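Local coordinates for outer membrane protein YopM (Yersinia pestis, PDB 1JL5), which probably alters host cell physiology and promotes bacterial survival in host tissues, as a secreted, calcium-binding leucine-rich repeat effector, at residues N287-L292 / S305-R310; S44-N49 / E59-R64; D161-K166 / G181-E186; E218-G223 / P237-I242. All blocks are in the same frame, centred on the assembly; numbering follows the deposited sequence.

Contact 1 (N287-L292 / S305-R310). With CA (calcium ion), chain C.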
loop_
_atom_site.group_PDB
_atom_site.type_symbol
_atom_site.label_atom_id
_atom_site.label_comp_id
_atom_site.label_asym_id
_atom_site.label_seq_id
_atom_site.Cartn_x
_atom_site.Cartn_y
_atom_site.Cartn_z
ATOM N N ASN A 287 18.399 -3.104 -10.368
ATOM C CA ASN A 287 19.393 -3.685 -11.220
ATOM C C ASN A 287 20.345 -4.263 -10.222
ATOM O O ASN A 287 19.950 -4.528 -9.089
ATOM C CB ASN A 287 20.015 -2.631 -12.115
ATOM C CG ASN A 287 19.231 -2.464 -13.382
ATOM O OD1 ASN A 287 19.380 -3.249 -14.310
ATOM N ND2 ASN A 287 18.354 -1.470 -13.416
ATOM N N ILE A 288 21.590 -4.466 -10.596
ATOM C CA ILE A 288 22.487 -5.053 -9.632
ATOM C C ILE A 288 23.705 -4.198 -9.434
ATOM O O ILE A 288 24.829 -4.679 -9.371
ATOM C CB ILE A 288 22.848 -6.485 -10.046
ATOM C CG1 ILE A 288 23.543 -6.501 -11.406
ATOM C CG2 ILE A 288 21.569 -7.301 -10.149
ATOM C CD1 ILE A 288 24.016 -7.894 -11.812
ATOM N N PHE A 289 23.455 -2.902 -9.339
ATOM C CA PHE A 289 24.516 -1.946 -9.115
ATOM C C PHE A 289 24.954 -2.070 -7.675
ATOM O O PHE A 289 24.125 -2.081 -6.767
ATOM C CB PHE A 289 24.006 -0.534 -9.373
ATOM C CG PHE A 289 23.784 -0.244 -10.813
ATOM C CD1 PHE A 289 24.849 0.099 -11.633
ATOM C CD2 PHE A 289 22.514 -0.349 -11.366
ATOM C CE1 PHE A 289 24.652 0.327 -12.989
ATOM C CE2 PHE A 289 22.310 -0.124 -12.715
ATOM C CZ PHE A 289 23.382 0.217 -13.529
ATOM N N SER A 290 26.255 -2.190 -7.467
ATOM C CA SER A 290 26.789 -2.279 -6.118
ATOM C C SER A 290 27.131 -0.845 -5.742
ATOM O O SER A 290 27.481 -0.536 -4.605
ATOM C CB SER A 290 28.031 -3.165 -6.095
ATOM O OG SER A 290 28.945 -2.755 -7.087
ATOM N N GLY A 291 27.005 0.032 -6.724
ATOM C CA GLY A 291 27.269 1.434 -6.505
ATOM C C GLY A 291 27.070 2.197 -7.795
ATOM O O GLY A 291 26.806 1.615 -8.843
ATOM N N LEU A 292 27.169 3.512 -7.707
ATOM C CA LEU A 292 27.052 4.366 -8.868
ATOM C C LEU A 292 28.305 5.211 -8.792
ATOM O O LEU A 292 28.443 6.063 -7.920
ATOM C CB LEU A 292 25.793 5.228 -8.787
ATOM C CG LEU A 292 24.504 4.411 -8.918
ATOM C CD1 LEU A 292 23.296 5.326 -8.789
ATOM C CD2 LEU A 292 24.496 3.688 -10.266
ATOM N N SER A 305 16.980 2.835 -6.676
ATOM C CA SER A 305 16.452 2.037 -5.587
ATOM C C SER A 305 16.530 0.557 -5.903
ATOM O O SER A 305 16.555 0.148 -7.065
ATOM C CB SER A 305 14.993 2.414 -5.314
ATOM O OG SER A 305 14.198 2.147 -6.453
ATOM N N SER A 306 16.580 -0.243 -4.850
ATOM C CA SER A 306 16.602 -1.687 -4.990
ATOM C C SER A 306 17.713 -2.235 -5.855
ATOM O O SER A 306 17.504 -3.082 -6.718
ATOM C CB SER A 306 15.248 -2.165 -5.494
ATOM O OG SER A 306 14.295 -1.948 -4.471
ATOM N N ASN A 307 18.902 -1.716 -5.624
ATOM C CA ASN A 307 20.079 -2.194 -6.303
ATOM C C ASN A 307 20.839 -2.716 -5.120
ATOM O O ASN A 307 20.237 -3.106 -4.129
ATOM C CB ASN A 307 20.815 -1.045 -6.982
ATOM C CG ASN A 307 20.329 -0.825 -8.389
ATOM O OD1 ASN A 307 20.619 -1.622 -9.275
ATOM N ND2 ASN A 307 19.559 0.238 -8.602
ATOM N N GLU A 308 22.152 -2.735 -5.201
ATOM C CA GLU A 308 22.923 -3.191 -4.069
ATOM C C GLU A 308 23.926 -2.078 -3.857
ATOM O O GLU A 308 25.081 -2.308 -3.524
ATOM C CB GLU A 308 23.615 -4.514 -4.393
ATOM C CG GLU A 308 24.123 -5.215 -3.160
ATOM C CD GLU A 308 23.002 -5.741 -2.291
ATOM O OE1 GLU A 308 21.847 -5.275 -2.428
ATOM O OE2 GLU A 308 23.279 -6.626 -1.463
ATOM N N ILE A 309 23.454 -0.855 -4.069
ATOM C CA ILE A 309 24.294 0.321 -3.941
ATOM C C ILE A 309 24.851 0.446 -2.542
ATOM O O ILE A 309 24.114 0.649 -1.580
ATOM C CB ILE A 309 23.525 1.612 -4.253
ATOM C CG1 ILE A 309 22.908 1.536 -5.656
ATOM C CG2 ILE A 309 24.463 2.802 -4.135
ATOM C CD1 ILE A 309 23.899 1.266 -6.726
ATOM N N ARG A 310 26.162 0.327 -2.436
ATOM C CA ARG A 310 26.819 0.446 -1.151
ATOM C C ARG A 310 27.298 1.864 -0.989
ATOM O O ARG A 310 27.545 2.326 0.119
ATOM C CB ARG A 310 28.028 -0.461 -1.080
ATOM C CG ARG A 310 27.739 -1.921 -1.177
ATOM C CD ARG A 310 28.780 -2.591 -0.345
ATOM N NE ARG A 310 29.191 -3.875 -0.866
ATOM C CZ ARG A 310 30.143 -4.597 -0.302
ATOM N NH1 ARG A 310 30.749 -4.132 0.780
ATOM N NH2 ARG A 310 30.480 -5.770 -0.808
HETATM CA CA CA C . 19.670 -5.046 -3.102
HETATM O O HOH W 1 19.529 -5.357 -5.891
HETATM O O HOH W 2 19.076 -3.412 -1.504
HETATM O O HOH W 3 17.408 -5.200 -3.524
HETATM O O HOH W 4 20.192 -7.320 -3.973
#

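Contact 2 (S44-N49 / E59-R64)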
loop_
_atom_site.group_PDB
_atom_site.type_symbol
_atom_site.label_atom_id
_atom_site.label_comp_id
_atom_site.label_asym_id
_atom_site.label_seq_id
_atom_site.Cartn_x
_atom_site.Cartn_y
_atom_site.Cartn_z
ATOM N N SER A 44 -31.110 6.273 -36.334
ATOM C CA SER A 44 -32.200 6.036 -35.406
ATOM C C SER A 44 -32.479 4.549 -35.348
ATOM O O SER A 44 -32.838 4.023 -34.301
ATOM C CB SER A 44 -33.444 6.801 -35.842
ATOM O OG SER A 44 -33.212 8.192 -35.689
ATOM N N GLU A 45 -32.304 3.868 -36.474
ATOM C CA GLU A 45 -32.534 2.431 -36.521
ATOM C C GLU A 45 -31.461 1.790 -35.652
ATOM O O GLU A 45 -31.733 0.910 -34.834
ATOM C CB GLU A 45 -32.420 1.926 -37.957
ATOM C CG GLU A 45 -32.735 0.448 -38.134
ATOM C CD GLU A 45 -34.065 0.052 -37.512
ATOM O OE1 GLU A 45 -35.020 0.860 -37.562
ATOM O OE2 GLU A 45 -34.159 -1.079 -36.981
ATOM N N TRP A 46 -30.232 2.245 -35.843
ATOM C CA TRP A 46 -29.112 1.742 -35.075
ATOM C C TRP A 46 -29.401 2.030 -33.607
ATOM O O TRP A 46 -29.222 1.175 -32.746
ATOM C CB TRP A 46 -27.837 2.452 -35.508
ATOM C CG TRP A 46 -26.705 2.241 -34.580
ATOM C CD1 TRP A 46 -25.934 1.122 -34.461
ATOM C CD2 TRP A 46 -26.211 3.176 -33.627
ATOM N NE1 TRP A 46 -24.987 1.305 -33.491
ATOM C CE2 TRP A 46 -25.135 2.559 -32.958
ATOM C CE3 TRP A 46 -26.576 4.481 -33.267
ATOM C CZ2 TRP A 46 -24.413 3.202 -31.954
ATOM C CZ3 TRP A 46 -25.856 5.123 -32.267
ATOM C CH2 TRP A 46 -24.789 4.479 -31.621
ATOM N N GLU A 47 -29.865 3.238 -33.329
ATOM C CA GLU A 47 -30.180 3.605 -31.967
ATOM C C GLU A 47 -31.202 2.652 -31.367
ATOM O O GLU A 47 -31.025 2.180 -30.246
ATOM C CB GLU A 47 -30.732 5.017 -31.917
ATOM C CG GLU A 47 -30.957 5.511 -30.515
ATOM C CD GLU A 47 -31.546 6.887 -30.508
ATOM O OE1 GLU A 47 -31.290 7.637 -31.470
ATOM O OE2 GLU A 47 -32.256 7.227 -29.543
ATOM N N ARG A 48 -32.269 2.376 -32.115
ATOM C CA ARG A 48 -33.327 1.480 -31.649
ATOM C C ARG A 48 -32.798 0.077 -31.429
ATOM O O ARG A 48 -33.349 -0.679 -30.632
ATOM C CB ARG A 48 -34.476 1.401 -32.663
ATOM C CG ARG A 48 -35.033 2.736 -33.093
ATOM C CD ARG A 48 -36.332 2.601 -33.876
ATOM N NE ARG A 48 -36.726 3.883 -34.454
ATOM C CZ ARG A 48 -36.292 4.337 -35.625
ATOM N NH1 ARG A 48 -35.457 3.606 -36.354
ATOM N NH2 ARG A 48 -36.679 5.530 -36.061
ATOM N N ASN A 49 -31.742 -0.280 -32.148
ATOM C CA ASN A 49 -31.172 -1.611 -32.024
ATOM C C ASN A 49 -30.234 -1.709 -30.848
ATOM O O ASN A 49 -29.594 -2.737 -30.640
ATOM C CB ASN A 49 -30.429 -2.004 -33.294
ATOM C CG ASN A 49 -31.346 -2.118 -34.479
ATOM O OD1 ASN A 49 -32.546 -2.335 -34.325
ATOM N ND2 ASN A 49 -30.787 -1.985 -35.676
ATOM N N GLU A 59 -28.504 7.205 -28.241
ATOM C CA GLU A 59 -29.219 8.451 -28.451
ATOM C C GLU A 59 -28.210 9.580 -28.538
ATOM O O GLU A 59 -28.268 10.410 -29.443
ATOM C CB GLU A 59 -30.194 8.728 -27.315
ATOM C CG GLU A 59 -30.891 10.066 -27.467
ATOM C CD GLU A 59 -31.995 10.252 -26.460
ATOM O OE1 GLU A 59 -32.817 9.326 -26.324
ATOM O OE2 GLU A 59 -32.053 11.319 -25.808
ATOM N N MET A 60 -27.280 9.605 -27.589
ATOM C CA MET A 60 -26.252 10.632 -27.583
ATOM C C MET A 60 -25.406 10.457 -28.831
ATOM O O MET A 60 -25.049 11.428 -29.496
ATOM C CB MET A 60 -25.367 10.500 -26.345
ATOM C CG MET A 60 -24.211 11.493 -26.316
ATOM S SD MET A 60 -24.753 13.204 -26.119
ATOM C CE MET A 60 -24.803 13.777 -27.807
ATOM N N ALA A 61 -25.084 9.208 -29.144
ATOM C CA ALA A 61 -24.285 8.919 -30.321
ATOM C C ALA A 61 -25.001 9.460 -31.552
ATOM O O ALA A 61 -24.414 10.187 -32.351
ATOM C CB ALA A 61 -24.071 7.423 -30.452
ATOM N N VAL A 62 -26.273 9.107 -31.700
ATOM C CA VAL A 62 -27.046 9.579 -32.841
ATOM C C VAL A 62 -27.013 11.091 -32.855
ATOM O O VAL A 62 -26.847 11.712 -33.898
ATOM C CB VAL A 62 -28.503 9.110 -32.773
ATOM C CG1 VAL A 62 -29.312 9.790 -33.863
ATOM C CG2 VAL A 62 -28.563 7.600 -32.934
ATOM N N SER A 63 -27.161 11.683 -31.680
ATOM C CA SER A 63 -27.126 13.128 -31.564
ATOM C C SER A 63 -25.785 13.639 -32.081
ATOM O O SER A 63 -25.726 14.631 -32.804
ATOM C CB SER A 63 -27.313 13.540 -30.107
ATOM O OG SER A 63 -27.216 14.944 -29.977
ATOM N N ARG A 64 -24.708 12.950 -31.708
ATOM C CA ARG A 64 -23.366 13.334 -32.138
ATOM C C ARG A 64 -23.275 13.114 -33.640
ATOM O O ARG A 64 -22.762 13.951 -34.379
ATOM C CB ARG A 64 -22.308 12.467 -31.448
ATOM C CG ARG A 64 -22.365 12.442 -29.925
ATOM C CD ARG A 64 -21.743 13.674 -29.310
ATOM N NE ARG A 64 -21.772 13.619 -27.849
ATOM C CZ ARG A 64 -21.059 12.775 -27.108
ATOM N NH1 ARG A 64 -20.244 11.901 -27.683
ATOM N NH2 ARG A 64 -21.172 12.797 -25.786
#

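Contact 3 (D161-K166 / G181-E186). With CA (calcium ion), chain D.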
loop_
_atom_site.group_PDB
_atom_site.type_symbol
_atom_site.label_atom_id
_atom_site.label_comp_id
_atom_site.label_asym_id
_atom_site.label_seq_id
_atom_site.Cartn_x
_atom_site.Cartn_y
_atom_site.Cartn_z
ATOM N N ASP A 161 -1.516 -0.016 -28.733
ATOM C CA ASP A 161 -1.152 -0.437 -27.398
ATOM C C ASP A 161 -2.291 -1.228 -26.782
ATOM O O ASP A 161 -3.459 -0.984 -27.066
ATOM C CB ASP A 161 -0.834 0.781 -26.528
ATOM C CG ASP A 161 -0.686 0.424 -25.060
ATOM O OD1 ASP A 161 -1.717 0.156 -24.406
ATOM O OD2 ASP A 161 0.460 0.404 -24.560
ATOM N N ASN A 162 -1.934 -2.196 -25.954
ATOM C CA ASN A 162 -2.908 -3.017 -25.266
ATOM C C ASN A 162 -3.895 -3.702 -26.203
ATOM O O ASN A 162 -5.081 -3.377 -26.250
ATOM C CB ASN A 162 -3.663 -2.171 -24.247
ATOM C CG ASN A 162 -4.172 -2.992 -23.089
ATOM O OD1 ASN A 162 -4.689 -4.093 -23.275
ATOM N ND2 ASN A 162 -4.034 -2.460 -21.879
ATOM N N ASN A 163 -3.381 -4.657 -26.954
ATOM C CA ASN A 163 -4.190 -5.429 -27.865
ATOM C C ASN A 163 -3.637 -6.830 -27.784
ATOM O O ASN A 163 -2.939 -7.159 -26.833
ATOM C CB ASN A 163 -4.084 -4.869 -29.281
ATOM C CG ASN A 163 -5.077 -3.766 -29.524
ATOM O OD1 ASN A 163 -6.269 -4.027 -29.644
ATOM N ND2 ASN A 163 -4.605 -2.527 -29.570
ATOM N N SER A 164 -3.947 -7.661 -28.764
ATOM C CA SER A 164 -3.441 -9.019 -28.745
ATOM C C SER A 164 -2.623 -9.250 -29.992
ATOM O O SER A 164 -2.676 -10.313 -30.602
ATOM C CB SER A 164 -4.602 -10.000 -28.666
ATOM O OG SER A 164 -5.351 -9.740 -27.496
ATOM N N LEU A 165 -1.859 -8.234 -30.369
ATOM C CA LEU A 165 -1.025 -8.321 -31.550
ATOM C C LEU A 165 0.188 -9.200 -31.288
ATOM O O LEU A 165 0.941 -8.978 -30.340
ATOM C CB LEU A 165 -0.584 -6.920 -31.976
ATOM C CG LEU A 165 -1.761 -5.998 -32.309
ATOM C CD1 LEU A 165 -1.255 -4.609 -32.636
ATOM C CD2 LEU A 165 -2.548 -6.577 -33.481
ATOM N N LYS A 166 0.352 -10.215 -32.128
ATOM C CA LYS A 166 1.475 -11.135 -32.017
ATOM C C LYS A 166 2.561 -10.552 -32.905
ATOM O O LYS A 166 3.750 -10.792 -32.702
ATOM C CB LYS A 166 1.088 -12.524 -32.523
ATOM C CG LYS A 166 -0.024 -13.194 -31.726
ATOM C CD LYS A 166 0.480 -13.794 -30.418
ATOM C CE LYS A 166 1.396 -14.990 -30.665
ATOM N NZ LYS A 166 1.812 -15.660 -29.395
ATOM N N GLY A 181 2.720 -1.193 -27.313
ATOM C CA GLY A 181 3.008 -1.793 -26.034
ATOM C C GLY A 181 1.854 -2.647 -25.564
ATOM O O GLY A 181 0.729 -2.521 -26.044
ATOM N N ASN A 182 2.147 -3.526 -24.615
ATOM C CA ASN A 182 1.153 -4.409 -24.042
ATOM C C ASN A 182 0.427 -5.200 -25.109
ATOM O O ASN A 182 -0.797 -5.144 -25.248
ATOM C CB ASN A 182 0.153 -3.621 -23.203
ATOM C CG ASN A 182 -0.586 -4.502 -22.211
ATOM O OD1 ASN A 182 -1.600 -4.099 -21.637
ATOM N ND2 ASN A 182 -0.071 -5.711 -21.995
ATOM N N ASN A 183 1.210 -5.923 -25.884
ATOM C CA ASN A 183 0.682 -6.780 -26.914
ATOM C C ASN A 183 1.428 -8.077 -26.711
ATOM O O ASN A 183 1.926 -8.329 -25.616
ATOM C CB ASN A 183 0.939 -6.182 -28.295
ATOM C CG ASN A 183 -0.187 -5.271 -28.735
ATOM O OD1 ASN A 183 -1.263 -5.742 -29.082
ATOM N ND2 ASN A 183 0.044 -3.966 -28.692
ATOM N N GLN A 184 1.520 -8.898 -27.743
ATOM C CA GLN A 184 2.217 -10.165 -27.612
ATOM C C GLN A 184 3.256 -10.222 -28.710
ATOM O O GLN A 184 3.557 -11.278 -29.260
ATOM C CB GLN A 184 1.212 -11.305 -27.731
ATOM C CG GLN A 184 0.075 -11.165 -26.731
ATOM C CD GLN A 184 -1.144 -11.992 -27.087
ATOM O OE1 GLN A 184 -2.164 -11.940 -26.397
ATOM N NE2 GLN A 184 -1.048 -12.761 -28.166
ATOM N N LEU A 185 3.801 -9.056 -29.021
ATOM C CA LEU A 185 4.806 -8.952 -30.055
ATOM C C LEU A 185 6.071 -9.665 -29.621
ATOM O O LEU A 185 6.581 -9.446 -28.523
ATOM C CB LEU A 185 5.116 -7.485 -30.342
ATOM C CG LEU A 185 3.912 -6.624 -30.730
ATOM C CD1 LEU A 185 4.366 -5.188 -30.948
ATOM C CD2 LEU A 185 3.256 -7.188 -31.989
ATOM N N GLU A 186 6.562 -10.537 -30.484
ATOM C CA GLU A 186 7.783 -11.257 -30.200
ATOM C C GLU A 186 8.872 -10.545 -30.980
ATOM O O GLU A 186 10.057 -10.712 -30.723
ATOM C CB GLU A 186 7.644 -12.708 -30.637
ATOM C CG GLU A 186 6.592 -13.449 -29.840
ATOM C CD GLU A 186 6.439 -14.882 -30.277
ATOM O OE1 GLU A 186 7.437 -15.632 -30.207
ATOM O OE2 GLU A 186 5.319 -15.257 -30.689
HETATM CA CA CA D . -4.213 -6.248 -22.226
HETATM O O HOH W 5 -1.559 -9.111 -25.257
HETATM O O HOH W 6 -2.946 -6.523 -24.209
HETATM O O HOH W 7 -4.339 -11.148 -24.799
HETATM O O HOH W 8 -3.091 -12.967 -30.407
HETATM O O HOH W 9 6.193 -10.583 -33.498
HETATM O O HOH W 10 3.581 -13.695 -28.248
HETATM O O HOH W 11 -5.102 -5.863 -19.544
HETATM O O HOH W 12 -6.640 -6.383 -22.802
#

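Contact 4 (E218-G223 / P237-I242)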
loop_
_atom_site.group_PDB
_atom_site.type_symbol
_atom_site.label_atom_id
_atom_site.label_comp_id
_atom_site.label_asym_id
_atom_site.label_seq_id
_atom_site.Cartn_x
_atom_site.Cartn_y
_atom_site.Cartn_z
ATOM N N GLU A 218 13.269 9.390 -31.133
ATOM C CA GLU A 218 13.540 10.297 -30.035
ATOM C C GLU A 218 13.209 9.578 -28.750
ATOM O O GLU A 218 13.726 9.895 -27.682
ATOM C CB GLU A 218 12.671 11.541 -30.152
ATOM C CG GLU A 218 12.762 12.207 -31.505
ATOM C CD GLU A 218 12.079 13.547 -31.521
ATOM O OE1 GLU A 218 11.022 13.675 -30.870
ATOM O OE2 GLU A 218 12.591 14.468 -32.188
ATOM N N SER A 219 12.346 8.586 -28.866
ATOM C CA SER A 219 11.929 7.863 -27.695
ATOM C C SER A 219 11.562 6.428 -27.981
ATOM O O SER A 219 10.915 6.116 -28.983
ATOM C CB SER A 219 10.734 8.578 -27.067
ATOM O OG SER A 219 10.338 7.937 -25.876
ATOM N N ILE A 220 12.005 5.547 -27.099
ATOM C CA ILE A 220 11.667 4.154 -27.220
ATOM C C ILE A 220 11.365 3.647 -25.827
ATOM O O ILE A 220 12.178 3.759 -24.901
ATOM C CB ILE A 220 12.784 3.301 -27.868
ATOM C CG1 ILE A 220 12.269 1.864 -28.042
ATOM C CG2 ILE A 220 14.051 3.337 -27.030
ATOM C CD1 ILE A 220 13.072 1.031 -28.988
ATOM N N VAL A 221 10.149 3.144 -25.687
ATOM C CA VAL A 221 9.662 2.595 -24.445
ATOM C C VAL A 221 9.443 1.138 -24.792
ATOM O O VAL A 221 8.563 0.800 -25.580
ATOM C CB VAL A 221 8.351 3.273 -24.040
ATOM C CG1 VAL A 221 7.765 2.609 -22.807
ATOM C CG2 VAL A 221 8.615 4.746 -23.769
ATOM N N ALA A 222 10.279 0.279 -24.231
ATOM C CA ALA A 222 10.195 -1.139 -24.525
ATOM C C ALA A 222 10.434 -1.918 -23.257
ATOM O O ALA A 222 11.007 -3.007 -23.274
ATOM C CB ALA A 222 11.231 -1.509 -25.578
ATOM N N GLY A 223 10.000 -1.340 -22.147
ATOM C CA GLY A 223 10.158 -2.011 -20.883
ATOM C C GLY A 223 9.247 -3.215 -20.869
ATOM O O GLY A 223 8.326 -3.333 -21.686
ATOM N N PRO A 237 21.180 10.084 -32.502
ATOM C CA PRO A 237 21.368 11.436 -31.980
ATOM C C PRO A 237 20.120 12.085 -31.421
ATOM O O PRO A 237 20.206 13.010 -30.625
ATOM C CB PRO A 237 21.918 12.193 -33.190
ATOM C CG PRO A 237 21.198 11.552 -34.315
ATOM C CD PRO A 237 21.311 10.074 -33.970
ATOM N N PHE A 238 18.958 11.596 -31.825
ATOM C CA PHE A 238 17.719 12.190 -31.363
ATOM C C PHE A 238 17.023 11.354 -30.310
ATOM O O PHE A 238 16.014 11.771 -29.746
ATOM C CB PHE A 238 16.799 12.421 -32.558
ATOM C CG PHE A 238 17.466 13.149 -33.685
ATOM C CD1 PHE A 238 17.922 14.453 -33.510
ATOM C CD2 PHE A 238 17.676 12.520 -34.907
ATOM C CE1 PHE A 238 18.584 15.119 -34.538
ATOM C CE2 PHE A 238 18.337 13.177 -35.944
ATOM C CZ PHE A 238 18.791 14.481 -35.757
ATOM N N LEU A 239 17.560 10.170 -30.040
ATOM C CA LEU A 239 16.957 9.308 -29.041
ATOM C C LEU A 239 17.246 9.910 -27.677
ATOM O O LEU A 239 18.373 9.877 -27.194
ATOM C CB LEU A 239 17.530 7.897 -29.142
ATOM C CG LEU A 239 16.850 6.844 -28.266
ATOM C CD1 LEU A 239 15.332 6.942 -28.405
ATOM C CD2 LEU A 239 17.338 5.469 -28.680
ATOM N N THR A 240 16.221 10.474 -27.057
ATOM C CA THR A 240 16.399 11.105 -25.763
ATOM C C THR A 240 15.743 10.314 -24.655
ATOM O O THR A 240 16.021 10.524 -23.478
ATOM C CB THR A 240 15.824 12.510 -25.779
ATOM O OG1 THR A 240 14.481 12.457 -26.265
ATOM C CG2 THR A 240 16.655 13.408 -26.690
ATOM N N THR A 241 14.864 9.398 -25.028
ATOM C CA THR A 241 14.200 8.595 -24.026
ATOM C C THR A 241 14.279 7.126 -24.317
ATOM O O THR A 241 13.896 6.664 -25.387
ATOM C CB THR A 241 12.726 8.973 -23.878
ATOM O OG1 THR A 241 12.635 10.263 -23.271
ATOM C CG2 THR A 241 12.002 7.953 -23.001
ATOM N N ILE A 242 14.796 6.390 -23.352
ATOM C CA ILE A 242 14.877 4.958 -23.490
ATOM C C ILE A 242 14.328 4.334 -22.238
ATOM O O ILE A 242 14.821 4.579 -21.143
ATOM C CB ILE A 242 16.310 4.441 -23.646
ATOM C CG1 ILE A 242 16.891 4.872 -24.987
ATOM C CG2 ILE A 242 16.311 2.906 -23.541
ATOM C CD1 ILE A 242 18.332 4.453 -25.149
#

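Contact 1 (N287-L292 / S305-R310)
Phe289 turns a ring edge to the side-chain amide of Asn307: Asn307 CG lies in the ring plane, 3.7 Å from Phe289 CD2, and the two flat groups, running alongside in the same direction, are inclined 70° to each other. They come from successive leucine-rich repeats, LRR 11 and LRR 12, whose stacked asparagines build the asparagine ladder of this solenoid. Asn307 OD1 accepts from Phe289 N and, weakly, from Asn287 N, although its modelled place is doubtful; Asn307 ND2 is bonded to the carbonyls of Val284 and Ala304. Obliquely to the ring, Ile309 CD1 packs tightly, 3.2 Å from Phe289 CB, and also meets Leu292 CG at 3.9 Å. Two backbone bonds tie the turns together. Glu308 N reaches Phe289 O at 2.6 Å, nearly along the C=O axis, whereas Arg310 N meets Ser290 O at 2.7 Å from 46° out of the carbonyl plane. The Asn307 carbonyl oxygen binds a calcium ion at 2.3 Å, with four waters and Asp266 of the second subunit among its other ligands, so the metal bridges two chains of the tetramer. Lys328 holds Glu308 OE2 in a salt bridge. The other oxygen, Glu308 OE1, is brought to 2.3 Å from the same calcium by a bend in the side chain at its CB-CG bond.

Contact 2 (S44-N49 / E59-R64)
Trp46 and Val62 pass antiparallel, side against side, the indole offering its edge rather than a face. Val62 CG2 lies in the ring plane, 3.7 Å from Trp46 CE3, and Ala61 CB meets the same six-membered edge, closely, at 3.2 Å from Trp46 CH2. The two helices carrying these residues, 36-48 and 58-71, form an antiparallel helical hairpin at the N-terminal end of the leucine-rich repeats; their short segments run 166° apart with axes 9.3 Å from each other. Glu47 lies square across Val62. Its extended chain, CG anti to the backbone N (chi1 -174°), lays the carboxylate against the second helix, where Glu47 OE1 touches Val62 CG2 at 3.1 Å and Glu47 OE2 lies 3.4 Å from Glu59 CB. The carboxylates of Glu47 and Glu59 are turned 48° against each other. Outside the pair, Trp46 NE1 is hydrogen-bonded to Ser85 OG, Arg58 makes a cation-pi contact with the indole, and Leu83 and Pro87 of the first repeat pack on it, joining the hairpin to the solenoid. The polar groups form no bond across the contact; Trp46, Ala61 and Val62 supply the apolar packing. Glu47 OE2 and Glu59 OE1 stand 3.9 Å apart as like charges, a repulsion probably eased by Arg58 beside Glu47 and by the calcium ion about 3 Å from the Glu59 side chain.

Contact 3 (D161-K166 / G181-E186)
Asn183 OD1 accepts the backbone N-H of Leu165 at 2.9 Å, with the donor tilted 24° from the plane of the side-chain carbonyl. This is one rung of the asparagine ladder of a leucine-rich repeat solenoid, joining LRR 5 to LRR 6. A first torsion of -89°, which sets Asn183 CG beside its own backbone N, puts the amide between the repeats. Around it the loops are stitched by backbone bonds: Asn162 N to Gly181 O at 2.7 Å, Asn163 N to Asn182 O, and, in the reverse sense, Gln184 N to Leu165 O at 2.7 Å. The amides of Asn162 and Asn182 run alongside each other, planes 66° apart; Asn162 ND2 and Asn182 OD1 are close, but the angle is too poor for a hydrogen bond. Asn162 OD1 instead binds a calcium ion at 2.4 Å, and water 6, another ligand of that metal, also lies beside Asn163 O and Asn182 O. One shell out, the carbonyls of Val160 and Ala180 hold Asn183 ND2 and fix the rung. At the far end Lys166 passes slantwise over Gln184, its CD beside the amide. The lysine then runs beside Glu186, making a long salt bridge, NZ to OE2, at 3.8 Å. Water 10 links the two loops there, accepting from Lys166 NZ at 2.9 Å and donating to Gln184 O at 2.6 Å.

Contact 4 (E218-G223 / P237-I242)
Neighbouring turns of a leucine-rich repeat solenoid pair here through their parallel strands: Ser219 and Ile220 of LRR 8 lie in register with Thr241 and Ile242 of LRR 9. The parallel pairing is carried by Ile220 N to Thr241 O at 2.8 Å. Just before it, Glu218 O gathers two backbone donors: Thr241 N at 2.9 Å, in the carbonyl plane, and Thr240 N at 2.6 Å, tilted 32° from that plane. On one face of the strands Ser219 OG nestles against Thr241, 3.3 Å from both CB and CG2, a van der Waals contact. The other face is buried and apolar. There Ile220 carries CG1 anti to its own backbone nitrogen (chi1 -176°), which directs the shorter branch, CG2, toward the neighbouring repeat, where it packs 3.8 Å from Ile242 CG1. Leu239 reaches back from the turn preceding its strand, placing CD1 3.4 Å from Glu218 C and also meeting Ile220 CG2. The pair thus takes a middle place in the run of parallel strands. On the side of the previous repeat Ile220 packs on Ile200 and Val221 on Tyr201 of strand 199-201; on the side of the next, Thr241 touches Ala261 and Ile242 touches Leu262 of strand 261-263.

How the contacts relate
From the N terminus the contacts follow in series as contact 2, contact 3, contact 4 and contact 1; none nests in or crosses another. Contact 2 closes the short connection between helices 36-48 and 58-71, the hairpin ahead of the repeats. Each later contact closes one turn of the solenoid: contact 3 joins the loops after strands 157-159 and 177-179, contact 4 pairs strands 219-221 and 241-243, and contact 1 again joins loops beyond the strands. Contacts 3 and 4 approach to about 6 Å between nearest atoms, whereas the centres of contacts 1 and 2 lie about 58 Å apart, on opposite sides of the chain's centre. Contacts 1 and 3 both touch the second subunit.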